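Local coordinates for protein nigritoxine (PDB 5M41) that is a bacterial toxin of Vibrio nigripulchritudo that acts on crustaceans and insects and has a new fold, at residues A[22-27]-A[245-250]; A[28-33]-A[197-202]; A[669-674]-A[696-701]; A[682-685]-A[690-693]. One frame throughout, in Å; residues are numbered along the deposited sequence. Where two conformers were deposited one is given.

In the fold
The four contacts form two pairs on opposite sides of the chain's centre. Interactions 1 and 2 share helix 22-30, and their centres lie about 10 Å apart. Interactions 3 and 4 share helix 688-704, with centres about 12 Å apart. Between the two pairs the centres are about 43 to 60 Å apart. All four are mainly buried and apolar, without hydrogen bonds between their segments. Interaction 1 is wholly buried and joins a helix to a turn. The other three each have one exposed basic residue at the margin: Arg30, Arg699 or Lys685. Interaction 3 alone adds a sulfur-aromatic contact, between two nearly antiparallel helices. Interaction 4 closes the shortest loop.

Interaction 1: residues A[22-27]-A[245-250]; sequences HSAVAN and RAIQSP
Ala24 and Val25, on helix 22-30, meet Ile247 and Gln248 in the loop that follows helix 240-245. The methyl CB of Ala24 points at the loop and touches both partners. It meets Ile247 CG2, with CB and CG2 3.8 Å apart. At roughly a right angle to that direction it rests against the amide end of Gln248, where Ala24 CB lies 3.7 Å from Gln248 CD. Gln248 leaves its backbone at a slant to the helix, but its chain is extended beyond CG and carries the amide to Ala24. The nitrogen NE2 of Gln248 is then 3.8 Å from Ala24 CB.

Ile247 points toward the helix. Its CG2 stands between the backbone N and the carbonyl carbon, while CG1 is anti to the N (chi1 -175°). This branch, CG2, serves both helix residues. Its second partner is CG2 of Val25, 4.0 Å from Ile247 CG2, and the two side chains lie at a slant to one another.

The loop is shaped by a type I beta turn from Ala246 to Ser249, with Ile247 and Gln248 at its two central positions. Ala246 O takes two bonds, from Ser249 N and from Ser249 OG. The hydroxyl arrives in the carbonyl plane, on a lone pair. Ile247 also packs on Leu254 and Phe258 of helix 253-264. Gln248 touches Val355 of strand 354-357.

Between the segments the chemistry is van der Waals contact alone. Its fit therefore probably depends on the shape of the turn, which is held by its own hydrogen bonds.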
loop_
_atom_site.group_PDB
_atom_site.type_symbol
_atom_site.label_atom_id
_atom_site.label_comp_id
_atom_site.label_asym_id
_atom_site.label_seq_id
_atom_site.Cartn_x
_atom_site.Cartn_y
_atom_site.Cartn_z
ATOM N N HIS A 22 3.637 -23.701 -14.671
ATOM C CA HIS A 22 3.890 -25.038 -14.077
ATOM C C HIS A 22 4.903 -25.025 -12.967
ATOM O O HIS A 22 4.783 -25.796 -12.028
ATOM C CB HIS A 22 4.355 -26.039 -15.122
ATOM C CG HIS A 22 3.421 -26.179 -16.290
ATOM N ND1 HIS A 22 2.166 -26.693 -16.171
ATOM C CD2 HIS A 22 3.593 -25.858 -17.629
ATOM C CE1 HIS A 22 1.571 -26.689 -17.388
ATOM N NE2 HIS A 22 2.447 -26.184 -18.275
ATOM N N SER A 23 5.928 -24.192 -13.073
ATOM C CA SER A 23 6.893 -24.119 -11.996
ATOM C C SER A 23 6.300 -23.571 -10.692
ATOM O O SER A 23 6.690 -23.995 -9.620
ATOM C CB SER A 23 8.155 -23.360 -12.422
ATOM O OG SER A 23 7.859 -22.014 -12.708
ATOM N N ALA A 24 5.349 -22.647 -10.779
ATOM C CA ALA A 24 4.703 -22.106 -9.576
ATOM C C ALA A 24 3.896 -23.191 -8.853
ATOM O O ALA A 24 3.905 -23.261 -7.629
ATOM C CB ALA A 24 3.782 -20.944 -9.934
ATOM N N VAL A 25 3.177 -24.018 -9.609
ATOM C CA VAL A 25 2.456 -25.151 -9.025
ATOM C C VAL A 25 3.448 -26.169 -8.434
ATOM O O VAL A 25 3.376 -26.517 -7.243
ATOM C CB VAL A 25 1.546 -25.809 -10.095
ATOM C CG1 VAL A 25 0.826 -27.007 -9.517
ATOM C CG2 VAL A 25 0.542 -24.791 -10.635
ATOM N N ALA A 26 4.397 -26.604 -9.264
ATOM C CA ALA A 26 5.388 -27.586 -8.873
ATOM C C ALA A 26 6.205 -27.133 -7.643
ATOM O O ALA A 26 6.448 -27.948 -6.775
ATOM C CB ALA A 26 6.316 -27.884 -10.035
ATOM N N ASN A 27 6.620 -25.852 -7.597
ATOM C CA ASN A 27 7.309 -25.300 -6.423
ATOM C C ASN A 27 6.511 -25.396 -5.125
ATOM O O ASN A 27 7.077 -25.761 -4.085
ATOM C CB ASN A 27 7.752 -23.849 -6.629
ATOM C CG ASN A 27 8.868 -23.723 -7.650
ATOM O OD1 ASN A 27 9.567 -24.692 -7.949
ATOM N ND2 ASN A 27 9.026 -22.522 -8.207
ATOM N N ARG A 245 -4.248 -22.099 -12.782
ATOM C CA ARG A 245 -4.020 -20.836 -13.464
ATOM C C ARG A 245 -3.891 -19.678 -12.456
ATOM O O ARG A 245 -3.121 -18.751 -12.678
ATOM C CB ARG A 245 -5.141 -20.546 -14.471
ATOM C CG ARG A 245 -5.097 -21.459 -15.689
ATOM C CD ARG A 245 -6.291 -21.211 -16.598
ATOM N NE ARG A 245 -6.348 -19.822 -17.050
ATOM C CZ ARG A 245 -5.741 -19.357 -18.131
ATOM N NH1 ARG A 245 -5.022 -20.163 -18.907
ATOM N NH2 ARG A 245 -5.877 -18.076 -18.443
ATOM N N ALA A 246 -4.626 -19.763 -11.352
ATOM C CA ALA A 246 -4.697 -18.682 -10.353
ATOM C C ALA A 246 -3.814 -18.923 -9.117
ATOM O O ALA A 246 -3.986 -18.263 -8.091
ATOM C CB ALA A 246 -6.162 -18.455 -9.935
ATOM N N ILE A 247 -2.890 -19.876 -9.213
ATOM C CA ILE A 247 -2.009 -20.258 -8.086
ATOM C C ILE A 247 -1.244 -19.085 -7.439
ATOM O O ILE A 247 -1.016 -19.087 -6.240
ATOM C CB ILE A 247 -1.038 -21.428 -8.472
ATOM C CG1 ILE A 247 -0.226 -21.910 -7.276
ATOM C CG2 ILE A 247 -0.005 -21.007 -9.497
ATOM C CD1 ILE A 247 -1.022 -22.710 -6.277
ATOM N N GLN A 248 -0.844 -18.094 -8.227
ATOM C CA GLN A 248 -0.167 -16.913 -7.665
ATOM C C GLN A 248 -1.101 -15.688 -7.579
ATOM O O GLN A 248 -0.639 -14.563 -7.474
ATOM C CB GLN A 248 1.099 -16.599 -8.479
ATOM C CG GLN A 248 2.129 -17.721 -8.376
ATOM C CD GLN A 248 3.468 -17.358 -9.012
ATOM O OE1 GLN A 248 3.509 -16.884 -10.126
ATOM N NE2 GLN A 248 4.560 -17.612 -8.300
ATOM N N SER A 249 -2.412 -15.905 -7.636
ATOM C CA SER A 249 -3.347 -14.774 -7.589
ATOM C C SER A 249 -3.582 -14.349 -6.134
ATOM O O SER A 249 -3.306 -15.120 -5.203
ATOM C CB SER A 249 -4.670 -15.108 -8.299
ATOM O OG SER A 249 -5.421 -15.991 -7.504
ATOM N N PRO A 250 -4.056 -13.113 -5.929
ATOM C CA PRO A 250 -4.152 -12.600 -4.550
ATOM C C PRO A 250 -5.027 -13.434 -3.592
ATOM O O PRO A 250 -4.666 -13.545 -2.401
ATOM C CB PRO A 250 -4.734 -11.205 -4.746
ATOM C CG PRO A 250 -4.202 -10.795 -6.098
ATOM C CD PRO A 250 -4.270 -12.046 -6.928
#

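Interaction 2: residues A[28-33]-A[197-202]; sequences RYRNLT and QILSTL
Leu199, on helix 195-203, reaches Tyr29 and Arg30 near the C-terminal end of helix 22-30. Its CB points toward that helix. CG lies anti to the backbone N (chi1 -156°), which carries the fork of the side chain outward. At the fork the two methyls part. CD1 goes to the Tyr29 ring and lies 4.0 Å from Tyr29 CD2. It comes to the ring obliquely, and the two side chains cross at about a right angle. CD2 goes to Arg30 and touches that side chain at two places. Leu199 CD2 is 3.8 Å from the aliphatic Arg30 CG. The same methyl lies 3.8 Å from Arg30 NH1 at the guanidinium end.

Arg30 can meet one methyl twice because its chain bends at chi3 (-56°). Its charge is paired outside this contact, by a salt bridge from NH2 to Asp196. NH2 also bonds to OD1 of Asn27. The Arg30 side chain lies about 8 Å from a bound magnesium ion, whose site includes Val189, Glu192 and Asp195.

Leu199 and Tyr29 both also pack on Leu185 of helix 177-191. Tyr29 further touches Leu40 and Tyr41 of helix 34-54. The contact thus sits among four helices, with helix 22-30 and helix 195-203 meeting against helices 34-54 and 177-191, and with Arg30 at its exposed margin.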
loop_
_atom_site.group_PDB
_atom_site.type_symbol
_atom_site.label_atom_id
_atom_site.label_comp_id
_atom_site.label_asym_id
_atom_site.label_seq_id
_atom_site.Cartn_x
_atom_site.Cartn_y
_atom_site.Cartn_z
ATOM N N ARG A 28 5.220 -25.068 -5.165
ATOM C CA ARG A 28 4.418 -25.244 -3.960
ATOM C C ARG A 28 4.512 -26.684 -3.451
ATOM O O ARG A 28 4.650 -26.911 -2.235
ATOM C CB ARG A 28 2.933 -24.884 -4.139
ATOM C CG ARG A 28 2.594 -23.418 -4.372
ATOM C CD ARG A 28 3.198 -22.420 -3.386
ATOM N NE ARG A 28 3.068 -22.675 -1.938
ATOM C CZ ARG A 28 2.206 -22.068 -1.116
ATOM N NH1 ARG A 28 1.269 -21.250 -1.596
ATOM N NH2 ARG A 28 2.230 -22.324 0.201
ATOM N N TYR A 29 4.426 -27.648 -4.354
ATOM C CA TYR A 29 4.377 -29.059 -3.930
ATOM C C TYR A 29 5.747 -29.539 -3.440
ATOM O O TYR A 29 5.870 -30.180 -2.387
ATOM C CB TYR A 29 3.857 -29.964 -5.055
ATOM C CG TYR A 29 3.887 -31.409 -4.624
ATOM C CD1 TYR A 29 2.874 -31.932 -3.833
ATOM C CD2 TYR A 29 4.973 -32.226 -4.956
ATOM C CE1 TYR A 29 2.910 -33.252 -3.399
ATOM C CE2 TYR A 29 5.023 -33.534 -4.527
ATOM C CZ TYR A 29 3.988 -34.036 -3.745
ATOM O OH TYR A 29 4.063 -35.316 -3.291
ATOM N N ARG A 30 6.778 -29.199 -4.210
ATOM C CA ARG A 30 8.142 -29.617 -3.918
ATOM C C ARG A 30 8.636 -29.023 -2.603
ATOM O O ARG A 30 9.404 -29.647 -1.883
ATOM C CB ARG A 30 9.091 -29.244 -5.088
ATOM C CG ARG A 30 9.126 -30.322 -6.176
ATOM C CD ARG A 30 10.334 -30.175 -7.127
ATOM N NE ARG A 30 10.318 -28.835 -7.724
ATOM C CZ ARG A 30 10.050 -28.553 -8.992
ATOM N NH1 ARG A 30 9.858 -29.512 -9.875
ATOM N NH2 ARG A 30 10.029 -27.278 -9.381
ATOM N N ASN A 31 8.182 -27.829 -2.265
ATOM C CA ASN A 31 8.642 -27.219 -1.027
ATOM C C ASN A 31 7.910 -27.659 0.250
ATOM O O ASN A 31 8.280 -27.251 1.343
ATOM C CB ASN A 31 8.681 -25.710 -1.180
ATOM C CG ASN A 31 9.833 -25.270 -2.086
ATOM O OD1 ASN A 31 9.647 -24.545 -3.041
ATOM N ND2 ASN A 31 11.009 -25.749 -1.793
ATOM N N LEU A 32 6.890 -28.502 0.108
ATOM C CA LEU A 32 6.260 -29.120 1.274
ATOM C C LEU A 32 7.244 -30.115 1.874
ATOM O O LEU A 32 8.021 -30.739 1.146
ATOM C CB LEU A 32 4.989 -29.873 0.865
ATOM C CG LEU A 32 3.835 -29.029 0.339
ATOM C CD1 LEU A 32 2.656 -29.944 -0.024
ATOM C CD2 LEU A 32 3.421 -28.018 1.424
ATOM N N THR A 33 7.214 -30.283 3.196
ATOM C CA THR A 33 7.979 -31.386 3.810
ATOM C C THR A 33 7.365 -32.712 3.322
ATOM O O THR A 33 6.211 -32.738 2.885
ATOM C CB THR A 33 7.877 -31.364 5.351
ATOM O OG1 THR A 33 6.511 -31.540 5.711
ATOM C CG2 THR A 33 8.413 -29.994 5.956
ATOM N N GLN A 197 6.143 -29.535 -15.521
ATOM C CA GLN A 197 4.908 -29.814 -16.220
ATOM C C GLN A 197 4.319 -31.179 -15.862
ATOM O O GLN A 197 3.101 -31.321 -15.729
ATOM C CB GLN A 197 5.118 -29.693 -17.726
ATOM C CG GLN A 197 3.839 -29.866 -18.515
ATOM C CD GLN A 197 4.066 -29.659 -19.984
ATOM O OE1 GLN A 197 5.107 -30.068 -20.533
ATOM N NE2 GLN A 197 3.102 -29.014 -20.642
ATOM N N ILE A 198 5.173 -32.183 -15.699
ATOM C CA ILE A 198 4.669 -33.503 -15.355
ATOM C C ILE A 198 4.060 -33.426 -13.974
ATOM O O ILE A 198 2.954 -33.920 -13.742
ATOM C CB ILE A 198 5.743 -34.594 -15.472
ATOM C CG1 ILE A 198 6.226 -34.653 -16.918
ATOM C CG2 ILE A 198 5.153 -35.956 -15.147
ATOM C CD1 ILE A 198 6.279 -36.042 -17.528
ATOM N N LEU A 199 4.749 -32.731 -13.073
ATOM C CA LEU A 199 4.267 -32.564 -11.719
ATOM C C LEU A 199 2.893 -31.843 -11.633
ATOM O O LEU A 199 1.980 -32.302 -10.931
ATOM C CB LEU A 199 5.325 -31.817 -10.908
ATOM C CG LEU A 199 5.410 -31.926 -9.392
ATOM C CD1 LEU A 199 5.015 -33.298 -8.814
ATOM C CD2 LEU A 199 6.830 -31.558 -8.994
ATOM N N SER A 200 2.734 -30.732 -12.351
ATOM C CA SER A 200 1.479 -29.994 -12.298
ATOM C C SER A 200 0.343 -30.794 -12.941
ATOM O O SER A 200 -0.819 -30.708 -12.487
ATOM C CB SER A 200 1.610 -28.595 -12.926
ATOM O OG SER A 200 2.010 -28.642 -14.277
ATOM N N THR A 201 0.667 -31.592 -13.957
ATOM C CA THR A 201 -0.323 -32.409 -14.622
ATOM C C THR A 201 -0.790 -33.543 -13.742
ATOM O O THR A 201 -1.983 -33.855 -13.697
ATOM C CB THR A 201 0.249 -33.009 -15.925
ATOM O OG1 THR A 201 0.487 -31.944 -16.821
ATOM C CG2 THR A 201 -0.749 -33.951 -16.595
ATOM N N LEU A 202 0.162 -34.177 -13.067
ATOM C CA LEU A 202 -0.124 -35.313 -12.197
ATOM C C LEU A 202 -0.846 -34.952 -10.905
ATOM O O LEU A 202 -1.352 -35.837 -10.203
ATOM C CB LEU A 202 1.163 -36.094 -11.895
ATOM C CG LEU A 202 1.718 -36.861 -13.114
ATOM C CD1 LEU A 202 3.094 -37.430 -12.806
ATOM C CD2 LEU A 202 0.805 -37.979 -13.535
#

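Interaction 3: residues A[669-674]-A[696-701]; sequences DFITVV and ESMRAT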
loop_
_atom_site.group_PDB
_atom_site.type_symbol
_atom_site.label_atom_id
_atom_site.label_comp_id
_atom_site.label_asym_id
_atom_site.label_seq_id
_atom_site.Cartn_x
_atom_site.Cartn_y
_atom_site.Cartn_z
ATOM N N ASP A 669 17.626 26.989 17.139
ATOM C CA ASP A 669 17.341 26.153 18.317
ATOM C C ASP A 669 15.907 25.628 18.243
ATOM O O ASP A 669 15.660 24.451 18.509
ATOM C CB ASP A 669 17.491 26.933 19.618
ATOM C CG ASP A 669 18.925 27.346 19.923
ATOM O OD1 ASP A 669 19.894 26.752 19.390
ATOM O OD2 ASP A 669 19.055 28.303 20.713
ATOM N N PHE A 670 14.974 26.515 17.884
ATOM C CA PHE A 670 13.551 26.191 17.779
ATOM C C PHE A 670 13.321 25.108 16.740
ATOM O O PHE A 670 12.682 24.077 17.009
ATOM C CB PHE A 670 12.723 27.452 17.441
ATOM C CG PHE A 670 11.248 27.195 17.325
ATOM C CD1 PHE A 670 10.472 27.011 18.465
ATOM C CD2 PHE A 670 10.625 27.168 16.081
ATOM C CE1 PHE A 670 9.107 26.780 18.371
ATOM C CE2 PHE A 670 9.257 26.940 15.974
ATOM C CZ PHE A 670 8.499 26.739 17.122
ATOM N N ILE A 671 13.900 25.325 15.569
ATOM C CA ILE A 671 13.736 24.408 14.447
ATOM C C ILE A 671 14.316 23.034 14.775
ATOM O O ILE A 671 13.678 22.002 14.518
ATOM C CB ILE A 671 14.333 25.009 13.149
ATOM C CG1 ILE A 671 13.438 26.157 12.638
ATOM C CG2 ILE A 671 14.540 23.938 12.077
ATOM C CD1 ILE A 671 13.959 26.844 11.375
ATOM N N THR A 672 15.507 23.014 15.370
ATOM C CA THR A 672 16.155 21.738 15.738
ATOM C C THR A 672 15.234 20.893 16.630
ATOM O O THR A 672 15.038 19.721 16.384
ATOM C CB THR A 672 17.501 21.980 16.439
ATOM O OG1 THR A 672 18.363 22.708 15.552
ATOM C CG2 THR A 672 18.177 20.644 16.840
ATOM N N VAL A 673 14.636 21.500 17.646
ATOM C CA VAL A 673 13.747 20.748 18.527
ATOM C C VAL A 673 12.473 20.324 17.776
ATOM O O VAL A 673 12.065 19.156 17.823
ATOM C CB VAL A 673 13.481 21.506 19.851
ATOM C CG1 VAL A 673 12.366 20.855 20.655
ATOM C CG2 VAL A 673 14.755 21.513 20.697
ATOM N N VAL A 674 11.884 21.246 17.018
ATOM C CA VAL A 674 10.630 20.964 16.327
ATOM C C VAL A 674 10.789 19.779 15.371
ATOM O O VAL A 674 9.943 18.877 15.333
ATOM C CB VAL A 674 10.128 22.216 15.558
ATOM C CG1 VAL A 674 9.093 21.826 14.506
ATOM C CG2 VAL A 674 9.545 23.219 16.539
ATOM N N GLU A 696 10.739 23.413 6.438
ATOM C CA GLU A 696 11.123 24.071 5.188
ATOM C C GLU A 696 10.463 25.448 5.060
ATOM O O GLU A 696 11.120 26.378 4.623
ATOM C CB GLU A 696 10.794 23.184 3.985
ATOM C CG GLU A 696 11.088 23.800 2.625
ATOM C CD GLU A 696 10.759 22.849 1.477
ATOM O OE1 GLU A 696 9.644 22.273 1.469
ATOM O OE2 GLU A 696 11.618 22.663 0.580
ATOM N N SER A 697 9.189 25.580 5.463
ATOM C CA SER A 697 8.514 26.897 5.513
ATOM C C SER A 697 9.301 27.860 6.370
ATOM O O SER A 697 9.514 29.010 5.994
ATOM C CB SER A 697 7.122 26.803 6.129
ATOM O OG SER A 697 6.196 26.253 5.230
ATOM N N MET A 698 9.718 27.389 7.540
ATOM C CA MET A 698 10.450 28.248 8.460
ATOM C C MET A 698 11.782 28.726 7.892
ATOM O O MET A 698 12.101 29.913 7.972
ATOM C CB MET A 698 10.617 27.546 9.793
ATOM C CG MET A 698 9.261 27.355 10.447
ATOM S SD MET A 698 9.450 26.448 11.984
ATOM C CE MET A 698 7.754 26.427 12.533
ATOM N N ARG A 699 12.523 27.798 7.301
ATOM C CA ARG A 699 13.812 28.084 6.675
ATOM C C ARG A 699 13.685 29.020 5.461
ATOM O O ARG A 699 14.456 29.977 5.324
ATOM C CB ARG A 699 14.508 26.770 6.283
ATOM C CG ARG A 699 15.103 26.030 7.471
ATOM C CD ARG A 699 15.643 24.659 7.079
ATOM N NE ARG A 699 16.180 23.956 8.246
ATOM C CZ ARG A 699 16.398 22.639 8.316
ATOM N NH1 ARG A 699 16.105 21.861 7.284
ATOM N NH2 ARG A 699 16.914 22.102 9.422
ATOM N N ALA A 700 12.707 28.760 4.596
ATOM C CA ALA A 700 12.439 29.647 3.451
ATOM C C ALA A 700 12.076 31.076 3.908
ATOM O O ALA A 700 12.505 32.054 3.291
ATOM C CB ALA A 700 11.352 29.068 2.539
ATOM N N THR A 701 11.310 31.187 4.998
ATOM C CA THR A 701 10.868 32.480 5.510
ATOM C C THR A 701 12.052 33.251 6.081
ATOM O O THR A 701 12.220 34.422 5.769
ATOM C CB THR A 701 9.712 32.314 6.515
ATOM O OG1 THR A 701 8.583 31.734 5.842
ATOM C CG2 THR A 701 9.281 33.639 7.114
#
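A Met-aromatic contact joins Phe670 to Met698, in an antiparallel pair of helices. Met698 SD lies 5.3 Å from the centroid of the Phe670 ring. The direction to the sulfur is 82° off the ring normal, so it sits at the ring edge. The methyl follows it there, with Met698 CE 3.8 Å from Phe670 CE2 and near the ring plane. The two side chains cross at about a right angle. Met698 is extended beyond CG, and this length brings its tip to the ring. Over one face of the ring, toward its rim, lies CG2 of Val674, one turn further along the same helix.

The helix segments 669-674 and 696-701 run at 164° to each other, and their axes come within 11.0 Å. They belong to helices 667-676 and 688-704, which the chain links through a loop. Ile671 fills the middle of the interface. It slides past Met698 in the opposite direction, with Ile671 CD1 3.8 Å from Met698 CB. Its other branch, CG2, lies 4.0 Å from Arg699 NH2 and meets the guanidinium obliquely. Arg699 is exposed, and its NH2 has a long, weak ion pair with Glu675.

Beyond the pair, Phe670 packs on Met722 and Met726 of helix 719-731. Met698 touches Val583 of strand 583-589.

Interaction 4: residues A[682-685]-A[690-693]; sequences RKVK and ALNN
Leu691 puts its two methyls against two successive residues, Val684 and Lys685. CD1 meets Val684, with Leu691 CD1 4.0 Å from Val684 CG1. These two side chains cross at about a right angle. CD2 meets Lys685, with Leu691 CD2 4.1 Å from Lys685 CG. The same methyl is 4.2 Å from Lys685 CA, so it rests on the root of the lysine and not on its charged end. Leu691 points toward the loop, with CG anti to the backbone N (chi1 -165°), and the fork faces both partners.

Lys685 starts out away from Leu691 and is extended beyond CG. Its NZ makes a weak hydrogen bond to the carbonyl O of Asn676, in helix 667-676.

The contact lies at the turn of a helical hairpin made by helices 667-676 and 688-704. Residues 682-685 form part of a 3-10 segment in the loop after helix 667-676, and helix 688-704 then takes the chain back. In the 3-10 segment, Lys685 N bonds to Arg682 O at 3.0 Å. At the start of the next helix, Asp687 OD1 accepts a hydrogen bond from Ala690 N.

Further out, Val684 also touches Lys613 and Lys614 of helix 603-614. Ala690 packs on Tyr609 of that helix and on Tyr580. Asn693, two residues after Leu691, bonds through OD1 to Asn578 ND2. On the side of helix 667-676, Leu691 CD1 packs against Val674 O.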
loop_
_atom_site.group_PDB
_atom_site.type_symbol
_atom_site.label_atom_id
_atom_site.label_comp_id
_atom_site.label_asym_id
_atom_site.label_seq_id
_atom_site.Cartn_x
_atom_site.Cartn_y
_atom_site.Cartn_z
ATOM N N ARG A 682 6.176 13.301 19.770
ATOM C CA ARG A 682 6.698 12.173 18.963
ATOM C C ARG A 682 5.824 11.779 17.772
ATOM O O ARG A 682 6.337 11.574 16.668
ATOM C CB ARG A 682 7.016 10.931 19.828
ATOM C CG ARG A 682 5.863 10.462 20.699
ATOM C CD ARG A 682 6.252 9.321 21.647
ATOM N NE ARG A 682 5.490 9.444 22.891
ATOM C CZ ARG A 682 5.973 9.933 24.032
ATOM N NH1 ARG A 682 7.246 10.310 24.121
ATOM N NH2 ARG A 682 5.186 10.025 25.099
ATOM N N LYS A 683 4.510 11.712 17.976
ATOM C CA LYS A 683 3.609 11.248 16.908
ATOM C C LYS A 683 3.572 12.149 15.671
ATOM O O LYS A 683 3.256 11.677 14.581
ATOM C CB LYS A 683 2.201 11.021 17.438
ATOM C CG LYS A 683 2.067 9.771 18.285
ATOM C CD LYS A 683 0.648 9.611 18.780
ATOM C CE LYS A 683 0.505 8.342 19.601
ATOM N NZ LYS A 683 -0.858 8.273 20.198
ATOM N N VAL A 684 3.893 13.435 15.836
ATOM C CA VAL A 684 3.946 14.381 14.703
ATOM C C VAL A 684 4.936 13.847 13.663
ATOM O O VAL A 684 4.728 13.985 12.457
ATOM C CB VAL A 684 4.337 15.815 15.159
ATOM C CG1 VAL A 684 4.378 16.794 13.993
ATOM C CG2 VAL A 684 3.379 16.309 16.227
ATOM N N LYS A 685 5.983 13.190 14.152
ATOM C CA LYS A 685 7.027 12.621 13.308
ATOM C C LYS A 685 6.551 11.493 12.382
ATOM O O LYS A 685 7.215 11.213 11.392
ATOM C CB LYS A 685 8.179 12.129 14.176
ATOM C CG LYS A 685 9.556 12.474 13.636
ATOM C CD LYS A 685 10.623 11.919 14.573
ATOM C CE LYS A 685 11.991 12.527 14.279
ATOM N NZ LYS A 685 13.015 12.079 15.267
ATOM N N ALA A 690 4.324 16.439 6.464
ATOM C CA ALA A 690 3.880 17.613 7.179
ATOM C C ALA A 690 5.026 18.273 7.902
ATOM O O ALA A 690 5.247 19.470 7.729
ATOM C CB ALA A 690 2.768 17.277 8.158
ATOM N N LEU A 691 5.764 17.490 8.698
ATOM C CA LEU A 691 6.876 18.037 9.496
ATOM C C LEU A 691 7.997 18.692 8.668
ATOM O O LEU A 691 8.469 19.774 9.033
ATOM C CB LEU A 691 7.468 16.966 10.428
ATOM C CG LEU A 691 8.376 17.448 11.553
ATOM C CD1 LEU A 691 7.689 18.495 12.423
ATOM C CD2 LEU A 691 8.805 16.270 12.406
ATOM N N ASN A 692 8.436 18.029 7.593
ATOM C CA ASN A 692 9.429 18.617 6.661
ATOM C C ASN A 692 8.961 19.970 6.073
ATOM O O ASN A 692 9.738 20.927 5.995
ATOM C CB ASN A 692 9.740 17.651 5.503
ATOM C CG ASN A 692 10.527 16.420 5.956
ATOM O OD1 ASN A 692 11.039 16.368 7.076
ATOM N ND2 ASN A 692 10.612 15.413 5.088
ATOM N N ASN A 693 7.691 20.027 5.652
ATOM C CA ASN A 693 7.115 21.267 5.144
ATOM C C ASN A 693 7.004 22.374 6.194
ATOM O O ASN A 693 7.190 23.534 5.868
ATOM C CB ASN A 693 5.772 21.005 4.470
ATOM C CG ASN A 693 5.937 20.505 3.058
ATOM O OD1 ASN A 693 6.581 21.145 2.245
ATOM N ND2 ASN A 693 5.348 19.365 2.757
#